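Local coordinates for protein glycoside hydrolase family 81 (Clostridium thermocellum, PDB 6FOP) that probably hydrolyses beta-1,3-glucans such as laminarin, as a family 81 glycoside hydrolase of the cellulosome, at residues I681-K694 with K702-G716. Sequence-based numbering, arbitrary orientation.
Sequences IRTYVVYNASSSAK and KVMTVGPHSMAVSTG
Strand 681-688 runs antiparallel to strand 710-715, with V685 facing V713 as a non-hydrogen-bonded pair, while K694 and V706 begin a second, separate antiparallel ladder. The hairpin of strands 694-697 and 703-706 packs as a second layer on the four-stranded C-terminal sheet, a sandwich-like arrangement in which M704 and V706 meet Y684 and V686 between the layers. At the end of the first ladder H709 and S710 both face N688, a G1 beta bulge. From the second layer M704 lays SD against Y684 CB, and V706 CG2 meets V686 CG1 at 3.9 Å. K702 lies over one face of the Y684 ring: its CG sits 3.5 Å from the centroid, almost exactly on the ring normal, a CH-pi contact. A bend at chi2 (70°) carries the chain across that face to NZ, which donates to S714 OG and G716 O, whereas the phenol OH of Y684 bonds to D700. The N688 side chain holds the 689-693 loop and joins it to the end of strand 703-706. With CG anti to the backbone N (chi1 -180°), its ND2 reaches V706 O at 3.0 Å and S692 O at 2.8 Å, both close to the amide plane, and OD1 accepts from S690 N in an Asx turn and from S690 OG. Over the H709 ring lies S690 O, 3.4 Å above its centre. The same imidazole is held at two nitrogens: NE2 pairs with S691 OG at 2.9 Å, and ND1 meets a water that also binds Y687 OH.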
loop_
_atom_site.group_PDB
_atom_site.type_symbol
_atom_site.label_atom_id
_atom_site.label_comp_id
_atom_site.label_asym_id
_atom_site.label_seq_id
_atom_site.Cartn_x
_atom_site.Cartn_y
_atom_site.Cartn_z
ATOM N N ILE A 681 -7.330 -29.043 -17.989
ATOM C CA ILE A 681 -7.130 -28.514 -19.345
ATOM C C ILE A 681 -6.809 -27.025 -19.211
ATOM O O ILE A 681 -7.645 -26.269 -18.700
ATOM C CB ILE A 681 -8.406 -28.664 -20.211
ATOM C CG1 ILE A 681 -8.919 -30.120 -20.241
ATOM C CG2 ILE A 681 -8.135 -28.112 -21.600
ATOM C CD1 ILE A 681 -7.899 -31.115 -20.687
ATOM N N ARG A 682 -5.634 -26.605 -19.675
ATOM C CA ARG A 682 -5.229 -25.204 -19.583
ATOM C C ARG A 682 -5.654 -24.396 -20.793
ATOM O O ARG A 682 -5.576 -24.872 -21.927
ATOM C CB ARG A 682 -3.717 -25.079 -19.391
ATOM C CG ARG A 682 -3.291 -25.413 -17.988
ATOM C CD ARG A 682 -1.793 -25.299 -17.810
ATOM N NE ARG A 682 -1.494 -25.548 -16.406
ATOM C CZ ARG A 682 -0.338 -25.966 -15.919
ATOM N NH1 ARG A 682 0.705 -26.206 -16.715
ATOM N NH2 ARG A 682 -0.244 -26.157 -14.604
ATOM N N THR A 683 -6.108 -23.175 -20.533
ATOM C CA THR A 683 -6.326 -22.174 -21.565
ATOM C C THR A 683 -5.400 -20.993 -21.268
ATOM O O THR A 683 -5.304 -20.510 -20.120
ATOM C CB THR A 683 -7.799 -21.727 -21.667
ATOM O OG1 THR A 683 -8.603 -22.858 -22.004
ATOM C CG2 THR A 683 -7.966 -20.665 -22.723
ATOM N N TYR A 684 -4.714 -20.548 -22.303
ATOM C CA TYR A 684 -3.697 -19.520 -22.216
ATOM C C TYR A 684 -4.217 -18.281 -22.923
ATOM O O TYR A 684 -4.687 -18.377 -24.073
ATOM C CB TYR A 684 -2.439 -20.029 -22.907
ATOM C CG TYR A 684 -1.919 -21.350 -22.398
ATOM C CD1 TYR A 684 -2.451 -22.547 -22.831
ATOM C CD2 TYR A 684 -0.869 -21.401 -21.486
ATOM C CE1 TYR A 684 -1.991 -23.759 -22.377
ATOM C CE2 TYR A 684 -0.391 -22.620 -21.022
ATOM C CZ TYR A 684 -0.959 -23.795 -21.463
ATOM O OH TYR A 684 -0.495 -25.007 -21.035
ATOM N N VAL A 685 -4.155 -17.132 -22.271
ATOM C CA VAL A 685 -4.647 -15.881 -22.824
ATOM C C VAL A 685 -3.516 -14.872 -22.783
ATOM O O VAL A 685 -2.876 -14.699 -21.737
ATOM C CB VAL A 685 -5.847 -15.327 -22.053
ATOM C CG1 VAL A 685 -6.390 -14.072 -22.729
ATOM C CG2 VAL A 685 -6.918 -16.421 -21.898
ATOM N N VAL A 686 -3.244 -14.233 -23.897
ATOM C CA VAL A 686 -2.214 -13.196 -23.992
ATOM C C VAL A 686 -2.807 -11.945 -24.635
ATOM O O VAL A 686 -3.568 -12.044 -25.603
ATOM C CB VAL A 686 -1.050 -13.671 -24.872
ATOM C CG1 VAL A 686 -0.031 -12.568 -25.116
ATOM C CG2 VAL A 686 -0.390 -14.883 -24.254
ATOM N N TYR A 687 -2.400 -10.766 -24.168
ATOM C CA TYR A 687 -2.658 -9.541 -24.886
ATOM C C TYR A 687 -1.328 -8.954 -25.322
ATOM O O TYR A 687 -0.414 -8.773 -24.502
ATOM C CB TYR A 687 -3.459 -8.503 -24.080
ATOM C CG TYR A 687 -3.857 -7.364 -24.994
ATOM C CD1 TYR A 687 -4.895 -7.521 -25.903
ATOM C CD2 TYR A 687 -3.140 -6.187 -25.059
ATOM C CE1 TYR A 687 -5.215 -6.534 -26.805
ATOM C CE2 TYR A 687 -3.468 -5.187 -25.972
ATOM C CZ TYR A 687 -4.516 -5.368 -26.842
ATOM O OH TYR A 687 -4.849 -4.398 -27.761
ATOM N N ASN A 688 -1.197 -8.659 -26.607
ATOM C CA ASN A 688 -0.030 -7.968 -27.152
ATOM C C ASN A 688 -0.388 -6.526 -27.410
ATOM O O ASN A 688 -1.086 -6.229 -28.381
ATOM C CB ASN A 688 0.419 -8.669 -28.440
ATOM C CG ASN A 688 1.628 -8.031 -29.088
ATOM O OD1 ASN A 688 2.196 -7.035 -28.602
ATOM N ND2 ASN A 688 2.040 -8.617 -30.209
ATOM N N ALA A 689 0.116 -5.632 -26.568
ATOM C CA ALA A 689 -0.136 -4.205 -26.693
ATOM C C ALA A 689 0.889 -3.498 -27.590
ATOM O O ALA A 689 0.821 -2.288 -27.749
ATOM C CB ALA A 689 -0.151 -3.559 -25.323
ATOM N N SER A 690 1.842 -4.234 -28.140
ATOM C CA SER A 690 2.893 -3.630 -28.979
ATOM C C SER A 690 2.486 -3.642 -30.441
ATOM O O SER A 690 1.513 -4.300 -30.822
ATOM C CB SER A 690 4.215 -4.369 -28.793
ATOM O OG SER A 690 4.280 -5.544 -29.570
ATOM N N SER A 691 3.277 -2.957 -31.262
ATOM C CA SER A 691 3.038 -2.886 -32.695
ATOM C C SER A 691 3.739 -3.975 -33.501
ATOM O O SER A 691 3.662 -3.957 -34.732
ATOM C CB SER A 691 3.442 -1.509 -33.216
ATOM O OG SER A 691 2.548 -0.543 -32.696
ATOM N N SER A 692 4.406 -4.910 -32.829
ATOM C CA SER A 692 5.050 -6.066 -33.483
ATOM C C SER A 692 4.440 -7.354 -32.953
ATOM O O SER A 692 4.058 -7.432 -31.774
ATOM C CB SER A 692 6.549 -6.097 -33.163
ATOM O OG SER A 692 7.187 -4.888 -33.510
ATOM N N ALA A 693 4.397 -8.385 -33.794
ATOM C CA ALA A 693 4.048 -9.727 -33.325
ATOM C C ALA A 693 5.000 -10.187 -32.215
ATOM O O ALA A 693 6.179 -9.834 -32.219
ATOM C CB ALA A 693 4.082 -10.715 -34.462
ATOM N N LYS A 694 4.452 -10.943 -31.261
ATOM C CA LYS A 694 5.195 -11.471 -30.112
ATOM C C LYS A 694 5.143 -12.974 -30.138
ATOM O O LYS A 694 4.104 -13.565 -30.465
ATOM C CB LYS A 694 4.590 -11.016 -28.781
ATOM C CG LYS A 694 4.965 -9.642 -28.290
ATOM C CD LYS A 694 4.286 -9.395 -26.942
ATOM C CE LYS A 694 4.521 -7.977 -26.445
ATOM N NZ LYS A 694 5.987 -7.758 -26.205
ATOM N N LYS A 702 4.112 -24.224 -23.432
ATOM C CA LYS A 702 3.173 -23.652 -24.396
ATOM C C LYS A 702 3.833 -22.469 -25.099
ATOM O O LYS A 702 4.442 -21.620 -24.438
ATOM C CB LYS A 702 1.891 -23.206 -23.681
ATOM C CG LYS A 702 0.816 -22.648 -24.594
ATOM C CD LYS A 702 0.162 -23.706 -25.476
ATOM C CE LYS A 702 -0.972 -23.095 -26.274
ATOM N NZ LYS A 702 -1.660 -24.144 -27.065
ATOM N N VAL A 703 3.674 -22.396 -26.415
ATOM C CA VAL A 703 4.156 -21.274 -27.215
ATOM C C VAL A 703 2.996 -20.716 -28.031
ATOM O O VAL A 703 2.269 -21.479 -28.699
ATOM C CB VAL A 703 5.298 -21.676 -28.184
ATOM C CG1 VAL A 703 5.752 -20.489 -29.022
ATOM C CG2 VAL A 703 6.480 -22.230 -27.408
ATOM N N MET A 704 2.810 -19.397 -27.967
ATOM C CA MET A 704 1.820 -18.695 -28.793
ATOM C C MET A 704 2.465 -17.538 -29.520
ATOM O O MET A 704 3.290 -16.817 -28.955
ATOM C CB MET A 704 0.697 -18.145 -27.912
ATOM C CG MET A 704 -0.144 -19.215 -27.237
ATOM S SD MET A 704 -1.258 -18.593 -25.955
ATOM C CE MET A 704 -2.293 -17.487 -26.915
ATOM N N THR A 705 2.105 -17.363 -30.788
ATOM C CA THR A 705 2.478 -16.184 -31.519
ATOM C C THR A 705 1.238 -15.301 -31.605
ATOM O O THR A 705 0.180 -15.763 -32.012
ATOM C CB THR A 705 3.030 -16.521 -32.914
ATOM O OG1 THR A 705 4.189 -17.341 -32.759
ATOM C CG2 THR A 705 3.406 -15.243 -33.658
ATOM N N VAL A 706 1.386 -14.048 -31.220
ATOM C CA VAL A 706 0.273 -13.123 -31.029
ATOM C C VAL A 706 0.539 -11.878 -31.846
ATOM O O VAL A 706 1.574 -11.225 -31.692
ATOM C CB VAL A 706 0.094 -12.744 -29.546
ATOM C CG1 VAL A 706 -1.161 -11.886 -29.369
ATOM C CG2 VAL A 706 0.053 -14.019 -28.716
ATOM N N GLY A 707 -0.409 -11.537 -32.711
ATOM C CA GLY A 707 -0.252 -10.375 -33.547
ATOM C C GLY A 707 -0.297 -9.056 -32.775
ATOM O O GLY A 707 -0.732 -9.010 -31.631
ATOM N N PRO A 708 0.192 -7.981 -33.394
ATOM C CA PRO A 708 0.164 -6.671 -32.756
ATOM C C PRO A 708 -1.232 -6.207 -32.343
ATOM O O PRO A 708 -2.207 -6.500 -33.036
ATOM C CB PRO A 708 0.741 -5.738 -33.834
ATOM C CG PRO A 708 0.500 -6.438 -35.110
ATOM C CD PRO A 708 0.600 -7.894 -34.814
ATOM N N HIS A 709 -1.315 -5.543 -31.191
ATOM C CA HIS A 709 -2.568 -4.949 -30.710
ATOM C C HIS A 709 -3.714 -5.948 -30.759
ATOM O O HIS A 709 -4.775 -5.654 -31.290
ATOM C CB HIS A 709 -2.897 -3.669 -31.470
ATOM C CG HIS A 709 -1.795 -2.669 -31.428
ATOM N ND1 HIS A 709 -1.395 -2.057 -30.262
ATOM C CD2 HIS A 709 -0.960 -2.218 -32.393
ATOM C CE1 HIS A 709 -0.391 -1.241 -30.515
ATOM N NE2 HIS A 709 -0.099 -1.324 -31.798
ATOM N N SER A 710 -3.500 -7.115 -30.164
ATOM C CA SER A 710 -4.542 -8.108 -30.121
ATOM C C SER A 710 -4.456 -9.048 -28.959
ATOM O O SER A 710 -3.381 -9.248 -28.348
ATOM C CB SER A 710 -4.521 -8.928 -31.389
ATOM O OG SER A 710 -3.447 -9.839 -31.365
ATOM N N MET A 711 -5.616 -9.625 -28.677
ATOM C CA MET A 711 -5.754 -10.717 -27.716
ATOM C C MET A 711 -5.753 -12.044 -28.453
ATOM O O MET A 711 -6.349 -12.181 -29.528
ATOM C CB MET A 711 -7.047 -10.604 -26.885
ATOM C CG MET A 711 -7.147 -11.585 -25.716
ATOM S SD MET A 711 -8.354 -11.172 -24.421
ATOM C CE MET A 711 -7.428 -9.936 -23.536
ATOM N N ALA A 712 -5.078 -13.026 -27.881
ATOM C CA ALA A 712 -5.080 -14.394 -28.399
ATOM C C ALA A 712 -5.387 -15.362 -27.283
ATOM O O ALA A 712 -4.974 -15.148 -26.136
ATOM C CB ALA A 712 -3.765 -14.735 -29.039
ATOM N N VAL A 713 -6.113 -16.430 -27.616
ATOM C CA VAL A 713 -6.495 -17.479 -26.698
ATOM C C VAL A 713 -6.183 -18.817 -27.338
ATOM O O VAL A 713 -6.527 -19.056 -28.517
ATOM C CB VAL A 713 -8.005 -17.448 -26.397
ATOM C CG1 VAL A 713 -8.388 -18.506 -25.373
ATOM C CG2 VAL A 713 -8.448 -16.048 -25.918
ATOM N N SER A 714 -5.574 -19.709 -26.574
ATOM C CA SER A 714 -5.300 -21.077 -27.045
ATOM C C SER A 714 -5.552 -22.047 -25.915
ATOM O O SER A 714 -5.110 -21.813 -24.794
ATOM C CB SER A 714 -3.887 -21.212 -27.594
ATOM O OG SER A 714 -3.638 -22.543 -28.066
ATOM N N THR A 715 -6.306 -23.111 -26.193
ATOM C CA THR A 715 -6.603 -24.151 -25.207
ATOM C C THR A 715 -5.831 -25.424 -25.513
ATOM O O THR A 715 -5.815 -25.882 -26.658
ATOM C CB THR A 715 -8.105 -24.456 -25.196
ATOM O OG1 THR A 715 -8.805 -23.275 -24.795
ATOM C CG2 THR A 715 -8.454 -25.567 -24.225
ATOM N N GLY A 716 -5.213 -26.003 -24.488
ATOM C CA GLY A 716 -4.571 -27.298 -24.612
ATOM C C GLY A 716 -3.169 -27.215 -25.156
ATOM O O GLY A 716 -2.584 -26.133 -25.270
HETATM O O HOH W 1 -3.134 -2.285 -27.984
HETATM O O HOH W 2 -6.958 -4.608 -29.349
#